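Local atomic coordinates of bifunctional cytochrome P450/NADPH--P450 reductase (Deinococcus aerius, PDB entry 7F3H), a protein that probably hydroxylates organic substrates at a heme iron, as a self-sufficient cytochrome P450 that draws its electrons from NADPH through a fused reductase. Residues A[57-62]-A[362-367]; A[53-58]-A[356-361]. One frame throughout, in Å; residues are numbered along the deposited sequence.

Contact 1: residues A[57-62]-A[362-367]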
# COMPACT_ATOMS: atom_id res chain seq x y z
N TYR A 57 14.64 2.06 13.18
CA TYR A 57 13.72 3.19 13.24
C TYR A 57 14.39 4.54 13.58
O TYR A 57 13.72 5.58 13.50
CB TYR A 57 12.57 2.84 14.21
CG TYR A 57 13.04 2.30 15.54
CD1 TYR A 57 13.36 0.95 15.68
CD2 TYR A 57 13.12 3.11 16.68
CE1 TYR A 57 13.81 0.43 16.86
CE2 TYR A 57 13.56 2.59 17.89
CZ TYR A 57 13.90 1.25 17.96
OH TYR A 57 14.33 0.71 19.15
N ASP A 58 15.66 4.53 13.99
CA ASP A 58 16.41 5.79 14.16
C ASP A 58 16.58 6.47 12.80
O ASP A 58 17.06 5.83 11.85
CB ASP A 58 17.80 5.53 14.75
CG ASP A 58 18.58 6.83 15.01
OD1 ASP A 58 18.29 7.47 16.03
OD2 ASP A 58 19.49 7.19 14.24
N PRO A 59 16.21 7.76 12.67
CA PRO A 59 16.28 8.40 11.34
C PRO A 59 17.67 8.38 10.71
O PRO A 59 17.79 8.13 9.51
CB PRO A 59 15.78 9.83 11.61
CG PRO A 59 14.95 9.73 12.88
CD PRO A 59 15.65 8.65 13.70
N ASN A 60 18.74 8.54 11.49
CA ASN A 60 20.05 8.55 10.83
C ASN A 60 20.48 7.15 10.40
O ASN A 60 21.04 6.96 9.29
CB ASN A 60 21.09 9.16 11.75
CG ASN A 60 20.79 10.60 12.09
OD1 ASN A 60 20.42 11.41 11.22
ND2 ASN A 60 20.95 10.93 13.36
N LEU A 61 20.21 6.15 11.26
CA LEU A 61 20.43 4.74 10.90
C LEU A 61 19.66 4.40 9.65
O LEU A 61 20.20 3.81 8.72
CB LEU A 61 20.03 3.80 12.05
CG LEU A 61 20.88 3.85 13.34
CD1 LEU A 61 20.42 2.81 14.39
CD2 LEU A 61 22.38 3.71 13.04
N VAL A 62 18.41 4.85 9.57
CA VAL A 62 17.61 4.52 8.41
C VAL A 62 18.18 5.19 7.17
O VAL A 62 18.21 4.58 6.10
CB VAL A 62 16.14 4.91 8.61
CG1 VAL A 62 15.41 4.82 7.28
CG2 VAL A 62 15.48 3.99 9.61
N PRO A 362 6.25 2.54 11.45
CA PRO A 362 5.53 3.30 12.48
C PRO A 362 6.44 3.97 13.49
O PRO A 362 6.19 5.12 13.88
CB PRO A 362 4.65 2.24 13.15
CG PRO A 362 4.58 1.15 12.19
CD PRO A 362 5.82 1.14 11.40
N ALA A 363 7.50 3.28 13.92
CA ALA A 363 8.41 3.90 14.88
C ALA A 363 9.20 5.03 14.23
O ALA A 363 9.45 6.05 14.87
CB ALA A 363 9.32 2.84 15.49
N LEU A 364 9.61 4.84 12.97
CA LEU A 364 10.32 5.89 12.23
C LEU A 364 9.44 7.11 11.97
O LEU A 364 9.87 8.27 12.13
CB LEU A 364 10.85 5.31 10.91
CG LEU A 364 11.42 6.30 9.89
CD1 LEU A 364 12.74 6.91 10.33
CD2 LEU A 364 11.57 5.61 8.60
N HIS A 365 8.21 6.87 11.53
CA HIS A 365 7.28 7.94 11.21
C HIS A 365 6.87 8.73 12.44
O HIS A 365 6.22 9.78 12.29
CB HIS A 365 6.07 7.33 10.52
CG HIS A 365 6.28 7.09 9.06
ND1 HIS A 365 5.26 6.69 8.23
CD2 HIS A 365 7.37 7.22 8.28
CE1 HIS A 365 5.72 6.59 6.99
NE2 HIS A 365 7.00 6.91 6.99
N ARG A 366 7.19 8.22 13.63
CA ARG A 366 6.88 8.85 14.90
C ARG A 366 8.12 9.10 15.76
O ARG A 366 8.00 9.21 16.98
CB ARG A 366 5.90 7.97 15.67
CG ARG A 366 4.55 7.90 15.06
CD ARG A 366 3.72 7.08 15.98
NE ARG A 366 2.52 6.61 15.32
CZ ARG A 366 1.30 6.84 15.78
NH1 ARG A 366 1.15 7.54 16.89
NH2 ARG A 366 0.23 6.38 15.12
N HIS A 367 9.29 9.15 15.18
CA HIS A 367 10.50 9.29 16.00
C HIS A 367 10.60 10.70 16.55
O HIS A 367 10.60 11.66 15.77
CB HIS A 367 11.76 8.96 15.19
CG HIS A 367 12.93 8.62 16.05
ND1 HIS A 367 13.49 9.52 16.93
CD2 HIS A 367 13.61 7.46 16.23
CE1 HIS A 367 14.50 8.96 17.57
NE2 HIS A 367 14.58 7.70 17.17
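The imidazole of His367, its CG anti to the backbone N (chi1 -160°), lies against Pro59, and Leu364, whose CG is likewise anti (chi1 170°), sends its methyls to the start of helix 59-65. Pro59 CD sits over one face of the His367 ring, 3.6 Å from the centroid and 17° off the normal, a CH-pi contact in which the pyrrolidine crosses the imidazole at about a right angle. Proline suits this first turn of the helix, where its missing N-H costs no bond. Tyr57 O approaches His367 CD2 to 3.3 Å, oblique to the ring. Leu364 and Val62 meet tip to tip, Leu364 CD1 lying 4.1 Å from Val62 CG2. Tyr57 CB also rests on Ala363 CB at 3.5 Å, a closeness that the small alanine permits; the phenol OH leads away to bond Ile39 O. Asp58 is the N-cap of helix 59-65: its OD2 accepts Leu61 N at 3.2 Å through the anti lone pair. His367 ND1 bonds Ala369 N. With these three polar atoms engaged elsewhere, the start of helix 59-65 and the loop before it pack against helix 361-365 and the residues after it through mostly apolar packing, a CH-pi contact and a backbone carbonyl close to a ring carbon.

Contact 2: residues A[53-58]-A[356-361]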
# COMPACT_ATOMS: atom_id res chain seq x y z
N LEU A 53 16.09 -11.46 13.56
CA LEU A 53 15.27 -10.36 13.05
C LEU A 53 15.80 -9.04 13.61
O LEU A 53 16.02 -8.93 14.82
CB LEU A 53 13.78 -10.54 13.39
CG LEU A 53 12.72 -9.58 12.79
CD1 LEU A 53 12.65 -9.66 11.26
CD2 LEU A 53 11.33 -9.86 13.35
N ILE A 54 16.07 -8.08 12.73
CA ILE A 54 16.57 -6.76 13.13
C ILE A 54 15.56 -5.71 12.70
O ILE A 54 15.06 -5.75 11.56
CB ILE A 54 17.96 -6.48 12.54
CG1 ILE A 54 18.90 -7.63 12.91
CG2 ILE A 54 18.50 -5.14 13.03
CD1 ILE A 54 20.29 -7.47 12.43
N GLN A 55 15.24 -4.78 13.62
CA GLN A 55 14.30 -3.69 13.38
C GLN A 55 14.99 -2.33 13.53
O GLN A 55 15.66 -2.08 14.55
CB GLN A 55 13.11 -3.78 14.34
CG GLN A 55 12.22 -5.02 14.14
CD GLN A 55 11.28 -4.89 12.97
OE1 GLN A 55 11.07 -3.81 12.43
NE2 GLN A 55 10.68 -6.00 12.59
N ALA A 56 14.82 -1.44 12.53
CA ALA A 56 15.47 -0.13 12.55
C ALA A 56 14.47 1.00 12.38
O ALA A 56 13.62 0.95 11.49
CB ALA A 56 16.49 -0.01 11.45
N TYR A 57 14.64 2.06 13.18
CA TYR A 57 13.72 3.19 13.24
C TYR A 57 14.39 4.54 13.58
O TYR A 57 13.72 5.58 13.50
CB TYR A 57 12.57 2.84 14.21
CG TYR A 57 13.04 2.30 15.54
CD1 TYR A 57 13.36 0.95 15.68
CD2 TYR A 57 13.12 3.11 16.68
CE1 TYR A 57 13.81 0.43 16.86
CE2 TYR A 57 13.56 2.59 17.89
CZ TYR A 57 13.90 1.25 17.96
OH TYR A 57 14.33 0.71 19.15
N ASP A 58 15.66 4.53 13.99
CA ASP A 58 16.41 5.79 14.16
C ASP A 58 16.58 6.47 12.80
O ASP A 58 17.06 5.83 11.85
CB ASP A 58 17.80 5.53 14.75
CG ASP A 58 18.58 6.83 15.01
OD1 ASP A 58 18.29 7.47 16.03
OD2 ASP A 58 19.49 7.19 14.24
N GLN A 356 19.11 -9.24 6.72
CA GLN A 356 18.00 -8.31 6.50
C GLN A 356 17.87 -7.33 7.67
O GLN A 356 17.99 -7.72 8.84
CB GLN A 356 16.67 -9.07 6.39
CG GLN A 356 16.39 -9.71 5.06
CD GLN A 356 15.01 -10.33 5.02
OE1 GLN A 356 14.01 -9.62 4.96
NE2 GLN A 356 14.96 -11.65 5.09
N VAL A 357 17.56 -6.08 7.36
CA VAL A 357 17.17 -5.09 8.36
C VAL A 357 15.82 -4.53 7.96
O VAL A 357 15.66 -4.01 6.84
CB VAL A 357 18.19 -3.96 8.51
CG1 VAL A 357 17.73 -2.97 9.59
CG2 VAL A 357 19.55 -4.53 8.82
N ALA A 358 14.81 -4.74 8.81
CA ALA A 358 13.49 -4.19 8.57
C ALA A 358 13.44 -2.72 8.98
O ALA A 358 13.90 -2.35 10.06
CB ALA A 358 12.43 -5.02 9.31
N LEU A 359 12.86 -1.88 8.11
CA LEU A 359 12.53 -0.51 8.50
C LEU A 359 11.23 -0.50 9.29
O LEU A 359 10.15 -0.76 8.73
CB LEU A 359 12.43 0.41 7.29
CG LEU A 359 13.49 0.35 6.20
CD1 LEU A 359 13.19 1.39 5.16
CD2 LEU A 359 14.85 0.61 6.78
N LEU A 360 11.29 -0.14 10.57
CA LEU A 360 10.09 -0.14 11.42
C LEU A 360 9.33 1.18 11.22
O LEU A 360 9.39 2.11 12.03
CB LEU A 360 10.49 -0.40 12.87
CG LEU A 360 9.36 -0.59 13.87
CD1 LEU A 360 8.43 -1.77 13.49
CD2 LEU A 360 9.97 -0.77 15.27
N ILE A 361 8.56 1.21 10.12
CA ILE A 361 7.96 2.46 9.64
C ILE A 361 7.14 3.19 10.70
O ILE A 361 7.30 4.41 10.85
CB ILE A 361 7.15 2.20 8.36
CG1 ILE A 361 7.99 1.62 7.22
CG2 ILE A 361 6.44 3.47 7.88
CD1 ILE A 361 9.12 2.59 6.68
O HOH W 1 15.33 -8.67 10.03
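Ile54 and Val357 cross obliquely on neighbouring parallel strands of the mixed beta-sheet of the cytochrome P450 fold, with Ile54 CG2 4.1 Å from Val357 CG1. That same CG1 also touches Ala56 CB, so the branched valine fills the space beside a small residue, and Leu65 of the following helix covers Ala56, Val357 and Leu359. Gln55 and Ala358 point to the other face. There the glutamine, bent at chi2 (-78°), lays its amide against Ala358 CB and crosses Leu360 at about a right angle, with Phe32 of helix 28-38 touching both Gln55 and Leu360. Replacing Gln55 by an alanine would probably open a gap beside Ala358 CB and Leu360, since the amide packed on both is removed. With chi1 at -173°, Leu360 swings CG opposite its backbone N and runs alongside Tyr57, pointing the same way, with Leu360 CD2 3.8 Å from Tyr57 CD1. Three backbone bonds join the strands: Ala358 N to Ile54 O, Ala56 N to Ala358 O at 2.8 Å, and Leu360 N to Ala56 O. The last extends the pairing into the inverse gamma turn centred on Leu360. At the opposite end a water continues the pairing, accepting from Ile54 N at 2.9 Å and donating to Gln356 O at 3.1 Å.

How the contacts relate
Contacts 1 and 2 are successive levels of one strand-to-helix arrangement: strand 51-56 runs on into helix 59-65, strand 356-359 into helix 361-365, and the parallel strands of contact 2 lead into the two short helices that pack in contact 1. Their centres are 9 Å apart, and Tyr57 and Asp58 belong to both. Val62 joins the two directly, its CG2 4.0 Å from Ala56 O and its CG1 4.3 Å from Leu359 CD2. Both contacts approach the bound heme without either of their nearest leucines touching it: the side chain of Leu359 is about 7 Å from it and that of Leu364 about 11 Å.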